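Local atomic coordinates of inositol-3-phosphate synthase (Caenorhabditis elegans, PDB entry 1VKO), a protein that binds nicotinamide-adenine-dinucleotide in a Rossmann-type domain and belongs to the inositol-phosphate synthase family of enzymes, here assembled from four chains. Residues Pro200-Ser205 with Thr251-Asp256; Pro281-Ala286 with Gln302-Pro307. All coordinates share one frame; numbering follows the deposited sequence. Where two conformers were deposited one is given.

How the contacts relate
The two contacts follow one another along the chain, contact 1 closing before contact 2 opens, and their centres lie about 12 Å apart on the same side of the chain's centre. They meet directly. The side chains of Gln302 and Asn303 reach back to the backbone of 251-256: Gln302 OE1 lies 3.2 Å from Glu252 N and Asn303 OD1 lies 3.1 Å from Thr255 N, both probable hydrogen bonds. Contact 1 is the one that touches the dinucleotide, through Thr251. Contact 2 stands a layer behind, the side chain of Gln302 still about 6 Å from NAD, and is joined to the loop that carries Thr251 by those two probable bonds.

Contact 1: residues Pro200-Ser205 with Thr251-Asp256. With NAD (nicotinamide-adenine-dinucleotide), chain G.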
ATOM      1  N   PRO A 200     -12.314 -18.045  34.685  1.00 30.16           N
ATOM      2  CA  PRO A 200     -12.152 -16.658  34.220  1.00 30.41           C
ATOM      3  C   PRO A 200     -10.684 -16.283  33.960  1.00 32.64           C
ATOM      4  O   PRO A 200     -10.357 -15.599  32.983  1.00 31.41           O
ATOM      5  CB  PRO A 200     -12.710 -15.849  35.384  1.00 29.34           C
ATOM      6  CG  PRO A 200     -13.748 -16.759  35.995  1.00 26.54           C
ATOM      7  CD  PRO A 200     -13.192 -18.136  35.868  1.00 28.19           C
ATOM      8  N   ASP A 201      -9.819 -16.776  34.833  1.00 35.84           N
ATOM      9  CA  ASP A 201      -8.376 -16.531  34.833  1.00 35.84           C
ATOM     10  C   ASP A 201      -7.558 -17.014  33.607  1.00 35.45           C
ATOM     11  O   ASP A 201      -6.386 -16.584  33.417  1.00 36.40           O
ATOM     12  CB  ASP A 201      -7.788 -17.067  36.162  1.00 40.68           C
ATOM     13  CG  ASP A 201      -8.580 -18.318  36.742  1.00 55.90           C
ATOM     14  OD1 ASP A 201      -9.853 -18.334  36.762  1.00 58.20           O
ATOM     15  OD2 ASP A 201      -7.990 -19.336  37.216  1.00 67.09           O
ATOM     16  N   PHE A 202      -8.140 -17.869  32.760  1.00 29.64           N
ATOM     17  CA  PHE A 202      -7.443 -18.338  31.540  1.00 23.33           C
ATOM     18  C   PHE A 202      -7.752 -17.556  30.257  1.00 23.76           C
ATOM     19  O   PHE A 202      -7.105 -17.805  29.248  1.00 22.96           O
ATOM     20  CB  PHE A 202      -7.598 -19.870  31.309  1.00 24.90           C
ATOM     21  CG  PHE A 202      -6.796 -20.732  32.278  1.00 21.28           C
ATOM     22  CD1 PHE A 202      -7.290 -21.038  33.528  1.00 24.21           C
ATOM     23  CD2 PHE A 202      -5.537 -21.220  31.936  1.00 22.06           C
ATOM     24  CE1 PHE A 202      -6.543 -21.790  34.454  1.00 20.08           C
ATOM     25  CE2 PHE A 202      -4.806 -21.991  32.844  1.00 18.41           C
ATOM     26  CZ  PHE A 202      -5.313 -22.273  34.091  1.00 22.65           C
ATOM     27  N   ILE A 203      -8.698 -16.600  30.264  1.00 25.34           N
ATOM     28  CA  ILE A 203      -8.933 -15.747  29.053  1.00 26.63           C
ATOM     29  C   ILE A 203      -8.990 -14.260  29.388  1.00 32.29           C
ATOM     30  O   ILE A 203      -8.815 -13.908  30.566  1.00 36.16           O
ATOM     31  CB  ILE A 203     -10.217 -16.161  28.283  1.00 28.35           C
ATOM     32  CG1 ILE A 203     -11.468 -15.774  29.049  1.00 26.69           C
ATOM     33  CG2 ILE A 203     -10.247 -17.663  28.002  1.00 33.29           C
ATOM     34  CD1 ILE A 203     -12.693 -16.562  28.623  1.00 30.46           C
ATOM     35  N   ALA A 204      -9.218 -13.385  28.383  1.00 32.23           N
ATOM     36  CA  ALA A 204      -9.350 -11.927  28.616  1.00 34.90           C
ATOM     37  C   ALA A 204     -10.492 -11.615  29.587  1.00 38.05           C
ATOM     38  O   ALA A 204     -11.657 -11.940  29.330  1.00 34.75           O
ATOM     39  CB  ALA A 204      -9.573 -11.189  27.323  1.00 35.59           C
ATOM     40  N   SER A 205     -10.156 -10.969  30.700  1.00 41.40           N
ATOM     41  CA  SER A 205     -11.170 -10.606  31.706  1.00 42.00           C
ATOM     42  C   SER A 205     -12.421  -9.898  31.111  1.00 40.01           C
ATOM     43  O   SER A 205     -13.485  -9.828  31.757  1.00 39.65           O
ATOM     44  CB  SER A 205     -10.531  -9.828  32.885  1.00 42.09           C
ATOM     45  OG  SER A 205     -10.375  -8.453  32.607  1.00 42.02           O
ATOM     46  N   THR A 251      -8.798 -17.534  22.777  1.00 21.14           N
ATOM     47  CA  THR A 251      -7.436 -17.778  23.103  1.00 18.10           C
ATOM     48  C   THR A 251      -7.327 -17.684  24.608  1.00 17.22           C
ATOM     49  O   THR A 251      -7.647 -16.644  25.175  1.00 18.05           O
ATOM     50  CB  THR A 251      -6.643 -16.663  22.415  1.00 18.18           C
ATOM     51  OG1 THR A 251      -6.711 -16.909  21.025  1.00 16.10           O
ATOM     52  CG2 THR A 251      -5.150 -16.763  22.719  1.00 15.51           C
ATOM     53  N   GLU A 252      -6.912 -18.777  25.239  1.00 16.42           N
ATOM     54  CA  GLU A 252      -6.505 -18.789  26.661  1.00 22.53           C
ATOM     55  C   GLU A 252      -5.056 -18.307  26.758  1.00 26.31           C
ATOM     56  O   GLU A 252      -4.344 -18.298  25.762  1.00 28.38           O
ATOM     57  CB  GLU A 252      -6.530 -20.225  27.236  1.00 21.65           C
ATOM     58  CG  GLU A 252      -7.874 -20.928  27.098  1.00 17.71           C
ATOM     59  CD  GLU A 252      -7.942 -22.308  27.739  1.00 17.95           C
ATOM     60  OE1 GLU A 252      -7.029 -23.169  27.589  1.00 19.59           O
ATOM     61  OE2 GLU A 252      -8.964 -22.540  28.397  1.00 31.27           O
ATOM     62  N   ARG A 253      -4.610 -17.917  27.950  1.00 28.70           N
ATOM     63  CA  ARG A 253      -3.162 -17.793  28.193  1.00 28.89           C
ATOM     64  C   ARG A 253      -2.520 -19.183  28.292  1.00 27.97           C
ATOM     65  O   ARG A 253      -3.199 -20.223  28.329  1.00 32.12           O
ATOM     66  CB  ARG A 253      -2.874 -17.008  29.481  1.00 27.98           C
ATOM     67  CG  ARG A 253      -3.448 -17.664  30.733  1.00 28.12           C
ATOM     68  CD  ARG A 253      -2.968 -17.079  32.031  1.00 24.88           C
ATOM     69  NE  ARG A 253      -3.600 -17.698  33.202  1.00 30.38           N
ATOM     70  CZ  ARG A 253      -3.128 -18.750  33.882  1.00 33.44           C
ATOM     71  NH1 ARG A 253      -2.000 -19.375  33.501  1.00 24.70           N
ATOM     72  NH2 ARG A 253      -3.805 -19.203  34.943  1.00 22.23           N
ATOM     73  N   TYR A 254      -1.195 -19.182  28.302  1.00 29.40           N
ATOM     74  CA  TYR A 254      -0.380 -20.358  28.495  1.00 26.77           C
ATOM     75  C   TYR A 254      -0.482 -20.802  29.950  1.00 25.87           C
ATOM     76  O   TYR A 254      -0.542 -19.994  30.849  1.00 29.52           O
ATOM     77  CB  TYR A 254       1.071 -19.975  28.201  1.00 27.90           C
ATOM     78  CG  TYR A 254       1.499 -20.189  26.766  1.00 28.16           C
ATOM     79  CD1 TYR A 254       0.736 -19.719  25.711  1.00 22.48           C
ATOM     80  CD2 TYR A 254       2.669 -20.885  26.471  1.00 20.35           C
ATOM     81  CE1 TYR A 254       1.106 -19.936  24.416  1.00 16.67           C
ATOM     82  CE2 TYR A 254       3.066 -21.081  25.166  1.00 25.93           C
ATOM     83  CZ  TYR A 254       2.281 -20.586  24.137  1.00 24.09           C
ATOM     84  OH  TYR A 254       2.651 -20.787  22.811  1.00 36.05           O
ATOM     85  N   THR A 255      -0.476 -22.094  30.179  1.00 25.98           N
ATOM     86  CA  THR A 255      -0.281 -22.659  31.505  1.00 26.50           C
ATOM     87  C   THR A 255       1.229 -22.675  31.787  1.00 29.99           C
ATOM     88  O   THR A 255       2.014 -22.490  30.851  1.00 27.22           O
ATOM     89  CB  THR A 255      -0.787 -24.120  31.448  0.50 26.04           C
ATOM     90  OG1 THR A 255      -2.190 -24.134  31.153  0.50 30.31           O
ATOM     91  CG2 THR A 255      -0.705 -24.795  32.789  0.50 25.35           C
ATOM     92  N   ASP A 256       1.643 -22.864  33.049  1.00 33.03           N
ATOM     93  CA  ASP A 256       3.034 -23.240  33.338  1.00 38.38           C
ATOM     94  C   ASP A 256       3.238 -24.645  32.787  1.00 41.33           C
ATOM     95  O   ASP A 256       2.252 -25.377  32.518  1.00 41.46           O
ATOM     96  CB  ASP A 256       3.342 -23.216  34.843  1.00 41.50           C
ATOM     97  CG  ASP A 256       3.419 -21.795  35.413  1.00 54.59           C
ATOM     98  OD1 ASP A 256       4.210 -20.972  34.883  1.00 65.84           O
ATOM     99  OD2 ASP A 256       2.733 -21.407  36.394  1.00 63.77           O
TER
HETATM  100  PA  NAD G 601     -15.102 -15.685  18.792  1.00 25.23           P
HETATM  101  O1A NAD G 601     -15.090 -14.839  19.974  1.00 15.07           O
HETATM  102  O2A NAD G 601     -16.120 -15.173  17.858  1.00 18.41           O
HETATM  103  O5B NAD G 601     -15.361 -17.172  19.278  1.00 28.60           O
HETATM  104  C5B NAD G 601     -15.067 -17.548  20.590  1.00 24.71           C
HETATM  105  C4B NAD G 601     -16.296 -18.238  21.152  1.00 16.86           C
HETATM  106  O4B NAD G 601     -15.875 -19.168  22.125  1.00 27.42           O
HETATM  107  C3B NAD G 601     -17.226 -17.281  21.843  1.00 19.58           C
HETATM  108  O3B NAD G 601     -18.520 -17.788  21.560  1.00 17.06           O
HETATM  109  C2B NAD G 601     -17.012 -17.486  23.315  1.00 17.79           C
HETATM  110  O2B NAD G 601     -18.324 -17.495  23.874  1.00 24.24           O
HETATM  111  C1B NAD G 601     -16.473 -18.912  23.362  1.00 17.26           C
HETATM  112  N9A NAD G 601     -15.635 -19.351  24.507  1.00 16.04           N
HETATM  113  C8A NAD G 601     -14.691 -18.674  25.218  1.00 29.17           C
HETATM  114  N7A NAD G 601     -14.218 -19.494  26.183  1.00 22.19           N
HETATM  115  C5A NAD G 601     -14.830 -20.692  26.127  1.00 27.77           C
HETATM  116  C6A NAD G 601     -14.755 -21.868  26.893  1.00 32.19           C
HETATM  117  N6A NAD G 601     -13.979 -21.997  27.982  1.00 28.02           N
HETATM  118  N1A NAD G 601     -15.570 -22.920  26.564  1.00 14.67           N
HETATM  119  C2A NAD G 601     -16.460 -22.817  25.534  1.00 25.60           C
HETATM  120  N3A NAD G 601     -16.545 -21.657  24.835  1.00 14.80           N
HETATM  121  C4A NAD G 601     -15.746 -20.600  25.098  1.00 27.36           C
HETATM  122  O3  NAD G 601     -13.642 -15.779  18.095  1.00 18.80           O
HETATM  123  PN  NAD G 601     -13.470 -16.525  16.699  1.00 17.82           P
HETATM  124  O1N NAD G 601     -14.581 -17.508  16.590  1.00 34.71           O
HETATM  125  O2N NAD G 601     -13.321 -15.496  15.667  1.00 16.31           O
HETATM  126  O5D NAD G 601     -12.145 -17.449  16.849  1.00 21.97           O
HETATM  127  C5D NAD G 601     -11.954 -18.271  17.988  1.00 24.86           C
HETATM  128  C4D NAD G 601     -10.487 -18.658  18.250  1.00 24.67           C
HETATM  129  O4D NAD G 601      -9.873 -19.096  17.062  1.00 27.08           O
HETATM  130  C3D NAD G 601      -9.622 -17.514  18.792  1.00 23.94           C
HETATM  131  O3D NAD G 601      -8.771 -18.026  19.779  1.00 29.51           O
HETATM  132  C2D NAD G 601      -8.717 -17.183  17.632  1.00 31.80           C
HETATM  133  O2D NAD G 601      -7.428 -16.705  17.982  1.00 36.09           O
HETATM  134  C1D NAD G 601      -8.584 -18.530  16.976  1.00 28.92           C
HETATM  135  N1N NAD G 601      -8.084 -18.263  15.633  1.00 25.40           N
HETATM  136  C2N NAD G 601      -8.834 -17.537  14.761  1.00 13.40           C
HETATM  137  C3N NAD G 601      -8.327 -17.274  13.508  1.00 19.34           C
HETATM  138  C7N NAD G 601      -9.310 -16.828  12.493  1.00 25.56           C
HETATM  139  O7N NAD G 601     -10.624 -16.621  12.975  1.00 31.73           O
HETATM  140  N7N NAD G 601      -8.934 -16.672  11.217  1.00 25.15           N
HETATM  141  C4N NAD G 601      -7.063 -17.758  13.117  1.00 16.31           C
HETATM  142  C5N NAD G 601      -6.312 -18.475  14.022  1.00 15.55           C
HETATM  143  C6N NAD G 601      -6.833 -18.722  15.302  1.00 18.21           C
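Arg253 NE donates to Asp201 O at 3.0 Å, a fairly straight bond (158°) that meets the carbonyl from above its plane while the oxygen stays at the edge of the guanidinium, in its plane. CG of Arg253 lies between the backbone N and the carbonyl carbon (chi1 61°), and from there the chain runs extended to NE, bringing the flat group over the Phe202 ring. The two planes are only 19° apart and their centres 4.1 Å, a true cation-pi stack. NH2 is the atom that settles on the ring, 3.5 Å from Phe202 CZ and displaced toward the rim. In one of its two modelled conformers, Thr255 brings OG1 instead to the ring's edge, 3.8 Å from CE2. Two further grips fix the guanidinium's rotation: NH1 gives a hydrogen bond to Tyr254 O and forms a salt bridge with Glu278. Nearer the NAD, Ile203 CG2 rests 4.1 Å from Glu252 CG, and the other branch of Ile203 puts CD1 at 4.1 Å from N7A of the NAD adenine. Thr251 OG1 hydrogen-bonds to ribose O3D of NAD at 2.7 Å, where either hydroxyl may donate. The loop 251-256 follows strand 242-247 of the parallel sheet, and such loops at the carboxyl ends of strands are where a Rossmann fold holds its dinucleotide.

Contact 2: residues Pro281-Ala286 with Gln302-Pro307; sequences PSNIFA and QNTLVP
Ser282 and Thr304 make the tight part of this contact, their hydroxyl oxygens OG and OG1 only 2.6 Å apart. The pair is probably hydrogen-bonded, but Ser282 OG is also bonded to Glu252 OE1 and Ser280 OG, so the proton positions in this buried cluster stay undecided. Ser282 OG stands between its backbone N and carbonyl carbon (chi1 78°), which turns it to the incoming loop. The methyl of Thr304, opposite its own backbone N, is pressed onto the first turn of the helix: CG2 is 3.1 Å from Ser282 O and 4.0 Å from Ala286 CB. Gln302 bends at chi2 (-97°) and brings NE2 alongside, 3.5 Å from Ser282 CB. Trp247 of strand 242-247 touches both Ser282 and Gln302, and Tyr296 of strand 295-298 backs Ser282 and Ala286, so the close-fitting side faces the sheet.

On the other flank the fit is looser and water does the joining. Asn283 ND2 lies 3.2 Å from Thr304 O, yet the angle is too poor for a hydrogen bond. The amide instead donates to a water at 3.1 Å, and that water donates to Asn303 O at 2.8 Å, bridging helix and loop beside the partly exposed Asn303.

The loop itself is kinked sharply: Asn303 and Leu305 each centre an inverse gamma turn, with Thr304 between them, and Val306 then takes the N-cap position of helix 307-316. Helix 281-291 lies on the connection between the adjacent parallel strands 242-247 and 295-298, and the loop 302-307 comes after the second of these. The contact therefore packs the start of a crossover helix against the loop beyond the next strand, as befits the beta-alpha-beta layering of a Rossmann-type domain.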
ATOM      1  N   PRO A 281      -9.144 -24.971  31.120  1.00 19.30           N
ATOM      2  CA  PRO A 281     -10.338 -25.513  30.484  1.00 17.54           C
ATOM      3  C   PRO A 281      -9.974 -26.305  29.230  1.00 21.49           C
ATOM      4  O   PRO A 281     -10.583 -27.352  28.964  1.00 19.64           O
ATOM      5  CB  PRO A 281     -11.087 -24.254  30.083  1.00 15.96           C
ATOM      6  CG  PRO A 281     -10.715 -23.285  31.193  1.00 10.97           C
ATOM      7  CD  PRO A 281      -9.266 -23.508  31.334  1.00 20.72           C
ATOM      8  N   SER A 282      -8.986 -25.818  28.474  1.00 18.67           N
ATOM      9  CA  SER A 282      -8.583 -26.497  27.258  1.00 20.94           C
ATOM     10  C   SER A 282      -7.832 -27.768  27.547  1.00 18.54           C
ATOM     11  O   SER A 282      -7.820 -28.636  26.708  1.00 22.99           O
ATOM     12  CB  SER A 282      -7.788 -25.601  26.312  1.00 20.50           C
ATOM     13  OG  SER A 282      -6.454 -25.449  26.738  1.00 24.05           O
ATOM     14  N   ASN A 283      -7.225 -27.886  28.728  1.00 18.18           N
ATOM     15  CA  ASN A 283      -6.594 -29.146  29.150  1.00 17.31           C
ATOM     16  C   ASN A 283      -7.670 -30.192  29.426  1.00 20.00           C
ATOM     17  O   ASN A 283      -7.495 -31.341  29.088  1.00 22.76           O
ATOM     18  CB  ASN A 283      -5.814 -28.956  30.437  1.00 17.67           C
ATOM     19  CG  ASN A 283      -4.428 -28.303  30.233  1.00 21.69           C
ATOM     20  OD1 ASN A 283      -3.843 -27.806  31.184  1.00 27.63           O
ATOM     21  ND2 ASN A 283      -3.904 -28.334  29.019  1.00 19.38           N
ATOM     22  N   ILE A 284      -8.775 -29.773  30.038  1.00 19.65           N
ATOM     23  CA  ILE A 284      -9.838 -30.682  30.446  1.00 21.52           C
ATOM     24  C   ILE A 284     -10.572 -31.227  29.228  1.00 23.38           C
ATOM     25  O   ILE A 284     -10.689 -32.437  29.089  1.00 26.34           O
ATOM     26  CB  ILE A 284     -10.780 -30.059  31.537  1.00 23.10           C
ATOM     27  CG1 ILE A 284      -9.977 -29.846  32.841  1.00 18.02           C
ATOM     28  CG2 ILE A 284     -11.905 -31.009  31.873  1.00 19.13           C
ATOM     29  CD1 ILE A 284     -10.504 -28.767  33.750  1.00 27.69           C
ATOM     30  N   PHE A 285     -10.994 -30.360  28.304  1.00 21.40           N
ATOM     31  CA  PHE A 285     -11.421 -30.857  27.008  1.00 15.93           C
ATOM     32  C   PHE A 285     -10.421 -31.814  26.368  1.00 18.13           C
ATOM     33  O   PHE A 285     -10.812 -32.872  25.932  1.00 23.53           O
ATOM     34  CB  PHE A 285     -11.763 -29.726  26.043  1.00 17.59           C
ATOM     35  CG  PHE A 285     -13.004 -28.994  26.384  1.00  8.72           C
ATOM     36  CD1 PHE A 285     -14.245 -29.485  25.953  1.00 17.89           C
ATOM     37  CD2 PHE A 285     -12.965 -27.824  27.146  1.00  9.52           C
ATOM     38  CE1 PHE A 285     -15.444 -28.793  26.270  1.00 11.23           C
ATOM     39  CE2 PHE A 285     -14.161 -27.104  27.470  1.00 21.02           C
ATOM     40  CZ  PHE A 285     -15.416 -27.607  27.031  1.00  2.84           C
ATOM     41  N   ALA A 286      -9.134 -31.479  26.296  1.00 19.36           N
ATOM     42  CA  ALA A 286      -8.226 -32.407  25.609  1.00 19.94           C
ATOM     43  C   ALA A 286      -8.301 -33.763  26.292  1.00 24.17           C
ATOM     44  O   ALA A 286      -8.444 -34.800  25.619  1.00 26.36           O
ATOM     45  CB  ALA A 286      -6.790 -31.876  25.552  1.00 22.38           C
ATOM     46  N   GLN A 302      -2.909 -21.223  22.597  1.00 23.56           N
ATOM     47  CA  GLN A 302      -2.474 -21.732  23.906  1.00 24.29           C
ATOM     48  C   GLN A 302      -1.804 -23.087  23.835  1.00 25.17           C
ATOM     49  O   GLN A 302      -2.038 -23.854  22.886  1.00 22.70           O
ATOM     50  CB  GLN A 302      -3.560 -21.759  24.947  1.00 20.66           C
ATOM     51  CG  GLN A 302      -4.615 -22.854  24.722  1.00 27.94           C
ATOM     52  CD  GLN A 302      -5.816 -22.313  24.030  1.00 19.07           C
ATOM     53  OE1 GLN A 302      -5.751 -21.216  23.475  1.00 20.58           O
ATOM     54  NE2 GLN A 302      -6.925 -23.052  24.058  1.00 31.01           N
ATOM     55  N   ASN A 303      -0.980 -23.370  24.855  1.00 26.91           N
ATOM     56  CA  ASN A 303      -0.156 -24.584  24.891  1.00 29.01           C
ATOM     57  C   ASN A 303      -0.849 -25.823  25.476  1.00 29.31           C
ATOM     58  O   ASN A 303      -0.268 -26.561  26.273  1.00 26.10           O
ATOM     59  CB  ASN A 303       1.211 -24.322  25.531  1.00 30.93           C
ATOM     60  CG  ASN A 303       1.116 -23.839  26.953  1.00 27.68           C
ATOM     61  OD1 ASN A 303       0.288 -23.012  27.277  1.00 27.95           O
ATOM     62  ND2 ASN A 303       1.991 -24.351  27.814  1.00 32.53           N
ATOM     63  N   THR A 304      -2.085 -26.062  25.016  1.00 28.81           N
ATOM     64  CA  THR A 304      -2.885 -27.148  25.506  1.00 27.07           C
ATOM     65  C   THR A 304      -2.145 -28.492  25.489  1.00 30.50           C
ATOM     66  O   THR A 304      -2.192 -29.242  26.471  1.00 29.63           O
ATOM     67  CB  THR A 304      -4.185 -27.293  24.704  1.00 29.33           C
ATOM     68  OG1 THR A 304      -4.951 -26.069  24.726  1.00 22.62           O
ATOM     69  CG2 THR A 304      -5.076 -28.309  25.415  1.00 17.46           C
ATOM     70  N   LEU A 305      -1.456 -28.776  24.385  1.00 31.99           N
ATOM     71  CA  LEU A 305      -0.814 -30.069  24.161  1.00 31.64           C
ATOM     72  C   LEU A 305       0.575 -30.166  24.797  1.00 33.15           C
ATOM     73  O   LEU A 305       1.569 -30.481  24.142  1.00 32.81           O
ATOM     74  CB  LEU A 305      -0.806 -30.373  22.651  1.00 32.74           C
ATOM     75  CG  LEU A 305      -2.214 -30.243  22.008  1.00 31.74           C
ATOM     76  CD1 LEU A 305      -2.192 -30.272  20.491  1.00 24.55           C
ATOM     77  CD2 LEU A 305      -3.175 -31.312  22.534  1.00 22.26           C
ATOM     78  N   VAL A 306       0.625 -29.872  26.090  1.00 33.68           N
ATOM     79  CA  VAL A 306       1.801 -30.127  26.922  1.00 35.53           C
ATOM     80  C   VAL A 306       2.235 -31.613  26.843  1.00 35.52           C
ATOM     81  O   VAL A 306       1.433 -32.473  26.454  1.00 35.12           O
ATOM     82  CB  VAL A 306       1.530 -29.712  28.395  1.00 34.07           C
ATOM     83  CG1 VAL A 306       1.341 -28.209  28.485  1.00 35.46           C
ATOM     84  CG2 VAL A 306       0.301 -30.424  28.949  1.00 34.73           C
ATOM     85  N   PRO A 307       3.478 -31.920  27.221  1.00 35.56           N
ATOM     86  CA  PRO A 307       4.012 -33.292  27.071  1.00 34.43           C
ATOM     87  C   PRO A 307       3.125 -34.365  27.751  1.00 32.94           C
ATOM     88  O   PRO A 307       2.889 -35.428  27.191  1.00 31.33           O
ATOM     89  CB  PRO A 307       5.396 -33.211  27.723  1.00 36.93           C
ATOM     90  CG  PRO A 307       5.757 -31.753  27.736  1.00 35.84           C
ATOM     91  CD  PRO A 307       4.462 -30.998  27.826  1.00 35.63           C
TER
HETATM   92  O   HOH W   1      -1.430 -26.505  28.833  1.00 22.80           O